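Long-range contact in ferritin light chain (Trichoplusia ni, PDB 1Z6O), which stores iron in soluble, non-toxic form as the light chain of a secreted 24-subunit ferritin, and probably facilitates nucleation of the ferrihydrite core: residues R69-K78 and L201-V212. Numbering follows the deposited sequence.
Sequences RAGFSKLFKK and LYVFDEYLQKTV
Asp205, on the short C-terminal helix 197-211 of the ferritin fold, sets its carboxylate against the first turn of helix 70-96 and illustrates how an acid can close a helix N-terminus belonging to another part of the chain. Asp205 OD2 receives Phe72 N at 3.0 Å, nearly in line with the C-O bond, while Gly71 N reaches Asp205 OD1 at 3.2 Å on the syn side and OD2 only weakly. One turn on, Gln209 NE2 donates to Asp205 OD1 at 2.8 Å from the face that Gly71 N uses, and Gln209 CG lies on the Gly71 backbone. Packing is tight here: Gly71 has no side chain to hold the helices apart, and its CA meets Asp205 O in a CH···O contact of 3.5 Å.

Next to these polar contacts, Leu208 CD1 sits over the centre of one face of the Phe72 ring, a CH-pi contact 3.9 Å from the centroid, and Asp205 OD2 lies in plane at that ring's edge. Leu75 and Phe204 continue the apolar layer toward His181 of helix 157-190. Arg69 passes its guanidinium face over Leu201 CB, though its charge is paired with Glu122.

The far end is looser and more exposed. With CG anti to the backbone N (Lys74 chi1 -176°) and the chain extended beyond it, Lys74 NZ reaches Gln209 O, 3.1 Å away, and Lys78 NZ likewise meets Val212 OXT at 2.9 Å, in a salt bridge with the chain terminus. Negative charge at one helix start and lysines at the other helix's end should thus complement both helix dipoles, joining the C-terminal helix to the four-helix bundle by electrostatics as well as packing.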
ATOM      1  N   ARG A  69     -41.680  15.700 -19.976  1.00 19.47           N
ATOM      2  CA  ARG A  69     -40.410  16.250 -20.471  1.00 20.02           C
ATOM      3  C   ARG A  69     -39.460  16.335 -19.281  1.00 20.91           C
ATOM      4  O   ARG A  69     -39.389  17.374 -18.614  1.00 18.83           O
ATOM      5  CB  ARG A  69     -40.622  17.653 -21.037  1.00 19.12           C
ATOM      6  CG  ARG A  69     -41.610  17.750 -22.193  1.00 21.27           C
ATOM      7  CD  ARG A  69     -41.072  17.089 -23.466  1.00 23.72           C
ATOM      8  NE  ARG A  69     -41.857  17.487 -24.635  1.00 27.85           N
ATOM      9  CZ  ARG A  69     -41.821  16.858 -25.810  1.00 28.48           C
ATOM     10  NH1 ARG A  69     -41.037  15.805 -25.979  1.00 28.04           N
ATOM     11  NH2 ARG A  69     -42.600  17.261 -26.806  1.00 27.54           N
ATOM     12  N   ALA A  70     -38.731  15.256 -19.013  1.00 18.05           N
ATOM     13  CA  ALA A  70     -37.814  15.224 -17.874  1.00 21.01           C
ATOM     14  C   ALA A  70     -36.734  16.313 -17.920  1.00 22.04           C
ATOM     15  O   ALA A  70     -36.299  16.801 -16.873  1.00 19.07           O
ATOM     16  CB  ALA A  70     -37.168  13.842 -17.764  1.00 23.24           C
ATOM     17  N   GLY A  71     -36.308  16.689 -19.123  1.00 19.46           N
ATOM     18  CA  GLY A  71     -35.294  17.723 -19.268  1.00 17.99           C
ATOM     19  C   GLY A  71     -35.848  19.091 -18.899  1.00 18.63           C
ATOM     20  O   GLY A  71     -35.203  19.857 -18.180  1.00 17.58           O
ATOM     21  N   PHE A  72     -37.035  19.419 -19.399  1.00 15.96           N
ATOM     22  CA  PHE A  72     -37.648  20.703 -19.062  1.00 18.08           C
ATOM     23  C   PHE A  72     -37.966  20.741 -17.571  1.00 20.17           C
ATOM     24  O   PHE A  72     -37.790  21.764 -16.904  1.00 18.70           O
ATOM     25  CB  PHE A  72     -38.937  20.924 -19.861  1.00 17.11           C
ATOM     26  CG  PHE A  72     -38.698  21.396 -21.269  1.00 20.88           C
ATOM     27  CD1 PHE A  72     -38.284  20.503 -22.258  1.00 20.31           C
ATOM     28  CD2 PHE A  72     -38.843  22.742 -21.596  1.00 24.36           C
ATOM     29  CE1 PHE A  72     -38.014  20.940 -23.553  1.00 22.53           C
ATOM     30  CE2 PHE A  72     -38.575  23.198 -22.890  1.00 24.68           C
ATOM     31  CZ  PHE A  72     -38.158  22.294 -23.873  1.00 21.05           C
ATOM     32  N   SER A  73     -38.426  19.617 -17.038  1.00 18.25           N
ATOM     33  CA  SER A  73     -38.760  19.564 -15.627  1.00 18.51           C
ATOM     34  C   SER A  73     -37.511  19.801 -14.767  1.00 21.11           C
ATOM     35  O   SER A  73     -37.545  20.539 -13.776  1.00 19.42           O
ATOM     36  CB  SER A  73     -39.414  18.205 -15.311  1.00 20.45           C
ATOM     37  OG  SER A  73     -39.901  18.205 -13.995  1.00 26.38           O
ATOM     38  N   LYS A  74     -36.397  19.192 -15.162  1.00 17.69           N
ATOM     39  CA  LYS A  74     -35.134  19.343 -14.440  1.00 19.53           C
ATOM     40  C   LYS A  74     -34.646  20.800 -14.494  1.00 19.47           C
ATOM     41  O   LYS A  74     -34.096  21.323 -13.517  1.00 18.00           O
ATOM     42  CB  LYS A  74     -34.079  18.428 -15.068  1.00 22.44           C
ATOM     43  CG  LYS A  74     -32.745  18.408 -14.350  1.00 31.75           C
ATOM     44  CD  LYS A  74     -31.776  17.458 -15.061  1.00 40.33           C
ATOM     45  CE  LYS A  74     -30.467  17.330 -14.298  1.00 55.03           C
ATOM     46  NZ  LYS A  74     -29.487  16.476 -15.027  1.00 68.02           N
ATOM     47  N   LEU A  75     -34.837  21.447 -15.641  1.00 16.37           N
ATOM     48  CA  LEU A  75     -34.430  22.842 -15.807  1.00 17.67           C
ATOM     49  C   LEU A  75     -35.181  23.714 -14.795  1.00 18.86           C
ATOM     50  O   LEU A  75     -34.580  24.536 -14.092  1.00 16.81           O
ATOM     51  CB  LEU A  75     -34.736  23.314 -17.243  1.00 17.26           C
ATOM     52  CG  LEU A  75     -34.375  24.762 -17.628  1.00 23.93           C
ATOM     53  CD1 LEU A  75     -34.304  24.900 -19.152  1.00 25.43           C
ATOM     54  CD2 LEU A  75     -35.424  25.720 -17.083  1.00 28.72           C
ATOM     55  N   PHE A  76     -36.495  23.531 -14.711  1.00 15.44           N
ATOM     56  CA  PHE A  76     -37.285  24.328 -13.776  1.00 15.76           C
ATOM     57  C   PHE A  76     -37.048  23.975 -12.320  1.00 16.69           C
ATOM     58  O   PHE A  76     -37.107  24.840 -11.453  1.00 17.05           O
ATOM     59  CB  PHE A  76     -38.773  24.226 -14.106  1.00 15.08           C
ATOM     60  CG  PHE A  76     -39.178  25.108 -15.243  1.00 18.58           C
ATOM     61  CD1 PHE A  76     -39.426  24.578 -16.507  1.00 17.89           C
ATOM     62  CD2 PHE A  76     -39.265  26.490 -15.059  1.00 17.39           C
ATOM     63  CE1 PHE A  76     -39.755  25.417 -17.583  1.00 20.95           C
ATOM     64  CE2 PHE A  76     -39.595  27.338 -16.120  1.00 20.24           C
ATOM     65  CZ  PHE A  76     -39.839  26.797 -17.387  1.00 21.01           C
ATOM     66  N   LYS A  77     -36.773  22.707 -12.048  1.00 14.91           N
ATOM     67  CA  LYS A  77     -36.513  22.293 -10.677  1.00 16.89           C
ATOM     68  C   LYS A  77     -35.222  22.963 -10.190  1.00 20.12           C
ATOM     69  O   LYS A  77     -35.115  23.398  -9.036  1.00 17.83           O
ATOM     70  CB  LYS A  77     -36.397  20.767 -10.625  1.00 20.39           C
ATOM     71  CG  LYS A  77     -35.966  20.208  -9.281  1.00 25.98           C
ATOM     72  CD  LYS A  77     -36.930  20.570  -8.180  1.00 40.58           C
ATOM     73  CE  LYS A  77     -36.524  19.856  -6.893  1.00 54.91           C
ATOM     74  NZ  LYS A  77     -37.207  20.436  -5.723  1.00 66.15           N
ATOM     75  N   LYS A  78     -34.236  23.055 -11.073  1.00 17.05           N
ATOM     76  CA  LYS A  78     -32.977  23.701 -10.710  1.00 19.53           C
ATOM     77  C   LYS A  78     -33.206  25.201 -10.455  1.00 17.74           C
ATOM     78  O   LYS A  78     -32.673  25.759  -9.494  1.00 18.04           O
ATOM     79  CB  LYS A  78     -31.943  23.502 -11.818  1.00 21.16           C
ATOM     80  CG  LYS A  78     -30.607  24.164 -11.522  1.00 34.64           C
ATOM     81  CD  LYS A  78     -29.558  23.791 -12.561  1.00 49.27           C
ATOM     82  CE  LYS A  78     -28.219  24.444 -12.244  1.00 60.51           C
ATOM     83  NZ  LYS A  78     -27.175  24.093 -13.250  1.00 71.86           N
ATOM     84  N   LEU A 201     -38.317  18.407 -30.402  1.00 17.08           N
ATOM     85  CA  LEU A 201     -38.624  18.652 -28.985  1.00 18.46           C
ATOM     86  C   LEU A 201     -38.146  17.478 -28.138  1.00 19.29           C
ATOM     87  O   LEU A 201     -37.648  17.660 -27.026  1.00 17.85           O
ATOM     88  CB  LEU A 201     -40.127  18.875 -28.769  1.00 18.18           C
ATOM     89  CG  LEU A 201     -40.624  20.221 -29.332  1.00 24.37           C
ATOM     90  CD1 LEU A 201     -42.138  20.334 -29.195  1.00 25.08           C
ATOM     91  CD2 LEU A 201     -39.945  21.362 -28.593  1.00 26.57           C
ATOM     92  N   TYR A 202     -38.293  16.269 -28.666  1.00 16.74           N
ATOM     93  CA  TYR A 202     -37.840  15.079 -27.949  1.00 17.09           C
ATOM     94  C   TYR A 202     -36.308  15.122 -27.807  1.00 17.68           C
ATOM     95  O   TYR A 202     -35.755  14.930 -26.718  1.00 18.24           O
ATOM     96  CB  TYR A 202     -38.269  13.828 -28.726  1.00 17.66           C
ATOM     97  CG  TYR A 202     -37.658  12.539 -28.223  1.00 21.06           C
ATOM     98  CD1 TYR A 202     -37.891  12.086 -26.923  1.00 20.79           C
ATOM     99  CD2 TYR A 202     -36.868  11.755 -29.060  1.00 27.57           C
ATOM    100  CE1 TYR A 202     -37.350  10.872 -26.468  1.00 23.55           C
ATOM    101  CE2 TYR A 202     -36.330  10.543 -28.619  1.00 33.97           C
ATOM    102  CZ  TYR A 202     -36.575  10.110 -27.327  1.00 31.29           C
ATOM    103  OH  TYR A 202     -36.060   8.908 -26.908  1.00 30.96           O
ATOM    104  N   VAL A 203     -35.620  15.378 -28.912  1.00 16.22           N
ATOM    105  CA  VAL A 203     -34.159  15.449 -28.888  1.00 17.46           C
ATOM    106  C   VAL A 203     -33.678  16.589 -27.977  1.00 18.55           C
ATOM    107  O   VAL A 203     -32.712  16.441 -27.219  1.00 17.44           O
ATOM    108  CB  VAL A 203     -33.611  15.651 -30.328  1.00 19.53           C
ATOM    109  CG1 VAL A 203     -32.123  16.033 -30.298  1.00 20.23           C
ATOM    110  CG2 VAL A 203     -33.801  14.338 -31.128  1.00 18.93           C
ATOM    111  N   PHE A 204     -34.360  17.723 -28.045  1.00 17.39           N
ATOM    112  CA  PHE A 204     -33.982  18.866 -27.217  1.00 18.83           C
ATOM    113  C   PHE A 204     -34.176  18.537 -25.734  1.00 19.78           C
ATOM    114  O   PHE A 204     -33.331  18.880 -24.902  1.00 18.24           O
ATOM    115  CB  PHE A 204     -34.811  20.095 -27.591  1.00 16.53           C
ATOM    116  CG  PHE A 204     -34.320  21.360 -26.943  1.00 19.47           C
ATOM    117  CD1 PHE A 204     -33.185  22.007 -27.428  1.00 20.23           C
ATOM    118  CD2 PHE A 204     -34.958  21.871 -25.814  1.00 20.02           C
ATOM    119  CE1 PHE A 204     -32.681  23.153 -26.794  1.00 22.77           C
ATOM    120  CE2 PHE A 204     -34.465  23.014 -25.169  1.00 23.39           C
ATOM    121  CZ  PHE A 204     -33.326  23.652 -25.661  1.00 20.33           C
ATOM    122  N   ASP A 205     -35.282  17.876 -25.393  1.00 18.41           N
ATOM    123  CA  ASP A 205     -35.500  17.505 -23.991  1.00 18.90           C
ATOM    124  C   ASP A 205     -34.406  16.553 -23.500  1.00 20.53           C
ATOM    125  O   ASP A 205     -33.953  16.658 -22.359  1.00 18.53           O
ATOM    126  CB  ASP A 205     -36.867  16.843 -23.790  1.00 20.01           C
ATOM    127  CG  ASP A 205     -37.117  16.475 -22.325  1.00 27.59           C
ATOM    128  OD1 ASP A 205     -36.881  15.311 -21.931  1.00 27.99           O
ATOM    129  OD2 ASP A 205     -37.523  17.372 -21.556  1.00 26.97           O
ATOM    130  N   GLU A 206     -33.976  15.624 -24.356  1.00 18.38           N
ATOM    131  CA  GLU A 206     -32.914  14.688 -23.973  1.00 19.63           C
ATOM    132  C   GLU A 206     -31.617  15.468 -23.748  1.00 19.33           C
ATOM    133  O   GLU A 206     -30.837  15.166 -22.840  1.00 21.93           O
ATOM    134  CB  GLU A 206     -32.714  13.634 -25.072  1.00 20.04           C
ATOM    135  CG  GLU A 206     -33.891  12.655 -25.207  1.00 24.23           C
ATOM    136  CD  GLU A 206     -34.021  11.730 -23.997  1.00 35.23           C
ATOM    137  OE1 GLU A 206     -33.000  11.127 -23.603  1.00 34.77           O
ATOM    138  OE2 GLU A 206     -35.136  11.597 -23.444  1.00 32.72           O
ATOM    139  N   TYR A 207     -31.391  16.475 -24.581  1.00 17.76           N
ATOM    140  CA  TYR A 207     -30.211  17.332 -24.458  1.00 18.87           C
ATOM    141  C   TYR A 207     -30.249  18.075 -23.106  1.00 22.69           C
ATOM    142  O   TYR A 207     -29.228  18.185 -22.420  1.00 22.73           O
ATOM    143  CB  TYR A 207     -30.190  18.343 -25.605  1.00 19.67           C
ATOM    144  CG  TYR A 207     -29.185  19.458 -25.430  1.00 24.25           C
ATOM    145  CD1 TYR A 207     -27.817  19.214 -25.547  1.00 27.06           C
ATOM    146  CD2 TYR A 207     -29.606  20.768 -25.173  1.00 27.57           C
ATOM    147  CE1 TYR A 207     -26.886  20.241 -25.417  1.00 29.33           C
ATOM    148  CE2 TYR A 207     -28.679  21.810 -25.041  1.00 32.11           C
ATOM    149  CZ  TYR A 207     -27.322  21.533 -25.168  1.00 34.06           C
ATOM    150  OH  TYR A 207     -26.397  22.545 -25.060  1.00 43.75           O
ATOM    151  N   LEU A 208     -31.418  18.590 -22.722  1.00 19.50           N
ATOM    152  CA  LEU A 208     -31.522  19.279 -21.433  1.00 20.58           C
ATOM    153  C   LEU A 208     -31.219  18.324 -20.280  1.00 24.19           C
ATOM    154  O   LEU A 208     -30.595  18.713 -19.289  1.00 23.02           O
ATOM    155  CB  LEU A 208     -32.915  19.887 -21.233  1.00 17.85           C
ATOM    156  CG  LEU A 208     -33.283  21.100 -22.099  1.00 19.49           C
ATOM    157  CD1 LEU A 208     -34.666  21.614 -21.678  1.00 18.56           C
ATOM    158  CD2 LEU A 208     -32.237  22.216 -21.930  1.00 20.61           C
ATOM    159  N   GLN A 209     -31.653  17.073 -20.394  1.00 20.63           N
ATOM    160  CA  GLN A 209     -31.384  16.114 -19.327  1.00 25.38           C
ATOM    161  C   GLN A 209     -29.888  15.936 -19.100  1.00 30.00           C
ATOM    162  O   GLN A 209     -29.447  15.696 -17.979  1.00 29.77           O
ATOM    163  CB  GLN A 209     -32.003  14.754 -19.652  1.00 24.20           C
ATOM    164  CG  GLN A 209     -33.516  14.753 -19.589  1.00 23.60           C
ATOM    165  CD  GLN A 209     -34.102  13.406 -19.960  1.00 35.36           C
ATOM    166  OE1 GLN A 209     -33.679  12.379 -19.438  1.00 34.14           O
ATOM    167  NE2 GLN A 209     -35.085  13.405 -20.857  1.00 29.35           N
ATOM    168  N   LYS A 210     -29.107  16.057 -20.165  1.00 26.49           N
ATOM    169  CA  LYS A 210     -27.661  15.890 -20.070  1.00 32.04           C
ATOM    170  C   LYS A 210     -26.905  17.149 -19.693  1.00 35.01           C
ATOM    171  O   LYS A 210     -25.792  17.070 -19.189  1.00 35.89           O
ATOM    172  CB  LYS A 210     -27.076  15.429 -21.409  1.00 33.35           C
ATOM    173  CG  LYS A 210     -27.513  14.074 -21.892  1.00 40.51           C
ATOM    174  CD  LYS A 210     -26.714  13.700 -23.140  1.00 50.05           C
ATOM    175  CE  LYS A 210     -27.110  12.331 -23.656  1.00 54.73           C
ATOM    176  NZ  LYS A 210     -28.518  12.328 -24.139  1.00 61.77           N
ATOM    177  N   THR A 211     -27.490  18.311 -19.941  1.00 28.73           N
ATOM    178  CA  THR A 211     -26.762  19.541 -19.693  1.00 32.72           C
ATOM    179  C   THR A 211     -27.240  20.464 -18.590  1.00 38.84           C
ATOM    180  O   THR A 211     -26.477  21.314 -18.140  1.00 40.15           O
ATOM    181  CB  THR A 211     -26.666  20.357 -20.989  1.00 34.60           C
ATOM    182  OG1 THR A 211     -27.985  20.684 -21.439  1.00 32.11           O
ATOM    183  CG2 THR A 211     -25.957  19.543 -22.074  1.00 34.59           C
ATOM    184  N   VAL A 212     -28.486  20.334 -18.155  1.00 35.36           N
ATOM    185  CA  VAL A 212     -28.949  21.212 -17.091  1.00 42.53           C
ATOM    186  C   VAL A 212     -28.142  20.931 -15.820  1.00 53.08           C
ATOM    187  O   VAL A 212     -27.871  19.738 -15.547  1.00 55.79           O
ATOM    188  CB  VAL A 212     -30.449  21.011 -16.801  1.00 40.82           C
ATOM    189  CG1 VAL A 212     -30.807  21.636 -15.451  1.00 37.87           C
ATOM    190  CG2 VAL A 212     -31.279  21.655 -17.915  1.00 32.11           C
ATOM    191  OXT VAL A 212     -27.797  21.907 -15.112  1.00 57.19           O
TER
HETATM  192  O   HOH W   1     -38.885  12.836 -20.533  1.00 29.48           O